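Local coordinates for hydrazine synthase beta subunit (Candidatus Kuenenia stuttgartiensis, PDB 5C2V), which forms part of the complex that condenses nitric oxide with ammonium to make hydrazine, and may modulate passage of the hydroxylamine intermediate between the two active sites, at residues Tyr70-Asn73 with Ser78-Val81. Sequence-based numbering, arbitrary orientation.
Sequences YVCN and SVSV
The two middle strands of a four-stranded beta-propeller blade pair here as an antiparallel hairpin, V71 opposite S80 and N73 opposite S78 as the hydrogen-bonded pairs. V71 N reaches S80 O at 2.9 Å, and S80 N returns the bond to V71 O at the same length. Nearer the turn, N73 N and S78 N bond S78 O and N73 O in the same reciprocal way, each at 2.9 Å. Y70, C72, V79 and V81 share the face turned to strand 99-104, where I102 of the next blade packs on Y70, C72 and V79. The Y70 and V81 side chains run side by side, and V81 CG2 makes a CH-pi contact over one face of the Y70 ring, 4.1 Å from its centroid. Y70 OH hydrogen-bonds T128 OG1. V71, N73, S78 and S80 occupy the other face; there a chi1 of -59° sets S80 OG beside its own backbone N, anti to the carbonyl carbon, and from that position it hydrogen-bonds E89 OE1 on strand 88-94. Between the side-chain rows, V71 O receives a CA-H...O contact from V79 CA at 3.2 Å.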
loop_
_atom_site.group_PDB
_atom_site.type_symbol
_atom_site.label_atom_id
_atom_site.label_comp_id
_atom_site.label_asym_id
_atom_site.label_seq_id
_atom_site.Cartn_x
_atom_site.Cartn_y
_atom_site.Cartn_z
ATOM N N TYR B 70 24.328 45.805 39.239
ATOM C CA TYR B 70 23.024 46.144 39.798
ATOM C C TYR B 70 22.259 44.877 40.157
ATOM O O TYR B 70 21.854 44.117 39.279
ATOM C CB TYR B 70 22.215 46.989 38.812
ATOM C CG TYR B 70 22.658 48.433 38.712
ATOM C CD1 TYR B 70 23.910 48.765 38.210
ATOM C CD2 TYR B 70 21.818 49.465 39.108
ATOM C CE1 TYR B 70 24.316 50.083 38.114
ATOM C CE2 TYR B 70 22.214 50.786 39.016
ATOM C CZ TYR B 70 23.463 51.089 38.518
ATOM O OH TYR B 70 23.863 52.403 38.423
ATOM N N VAL B 71 22.051 44.665 41.452
ATOM C CA VAL B 71 21.437 43.438 41.944
ATOM C C VAL B 71 19.995 43.683 42.376
ATOM O O VAL B 71 19.694 44.700 42.998
ATOM C CB VAL B 71 22.238 42.857 43.128
ATOM C CG1 VAL B 71 21.663 41.523 43.563
ATOM C CG2 VAL B 71 23.704 42.708 42.754
ATOM N N CYS B 72 19.103 42.755 42.045
ATOM C CA CYS B 72 17.704 42.887 42.435
ATOM C C CYS B 72 17.415 42.159 43.737
ATOM O O CYS B 72 17.415 40.932 43.775
ATOM C CB CYS B 72 16.786 42.346 41.338
ATOM S SG CYS B 72 16.447 43.496 39.999
ATOM N N ASN B 73 17.134 42.917 44.793
ATOM C CA ASN B 73 16.733 42.326 46.060
ATOM C C ASN B 73 15.214 42.277 46.134
ATOM O O ASN B 73 14.544 43.311 46.245
ATOM C CB ASN B 73 17.309 43.113 47.236
ATOM C CG ASN B 73 18.796 43.376 47.088
ATOM O OD1 ASN B 73 19.622 42.487 47.304
ATOM N ND2 ASN B 73 19.146 44.604 46.724
ATOM N N SER B 78 14.020 46.162 46.725
ATOM C CA SER B 78 15.046 47.148 46.393
ATOM C C SER B 78 16.055 46.673 45.351
ATOM O O SER B 78 15.973 45.554 44.847
ATOM C CB SER B 78 15.793 47.568 47.662
ATOM O OG SER B 78 16.542 46.489 48.197
ATOM N N VAL B 79 16.997 47.554 45.030
ATOM C CA VAL B 79 18.071 47.276 44.085
ATOM C C VAL B 79 19.404 47.767 44.643
ATOM O O VAL B 79 19.571 48.956 44.912
ATOM C CB VAL B 79 17.819 47.947 42.718
ATOM C CG1 VAL B 79 19.040 47.802 41.820
ATOM C CG2 VAL B 79 16.582 47.364 42.050
ATOM N N SER B 80 20.348 46.849 44.816
ATOM C CA SER B 80 21.670 47.199 45.319
ATOM C C SER B 80 22.615 47.580 44.185
ATOM O O SER B 80 22.582 46.980 43.111
ATOM C CB SER B 80 22.261 46.038 46.120
ATOM O OG SER B 80 21.430 45.698 47.216
ATOM N N VAL B 81 23.452 48.584 44.423
ATOM C CA VAL B 81 24.504 48.928 43.475
ATOM C C VAL B 81 25.852 48.492 44.037
ATOM O O VAL B 81 26.263 48.941 45.106
ATOM C CB VAL B 81 24.533 50.432 43.160
ATOM C CG1 VAL B 81 25.653 50.744 42.180
ATOM C CG2 VAL B 81 23.194 50.881 42.600
#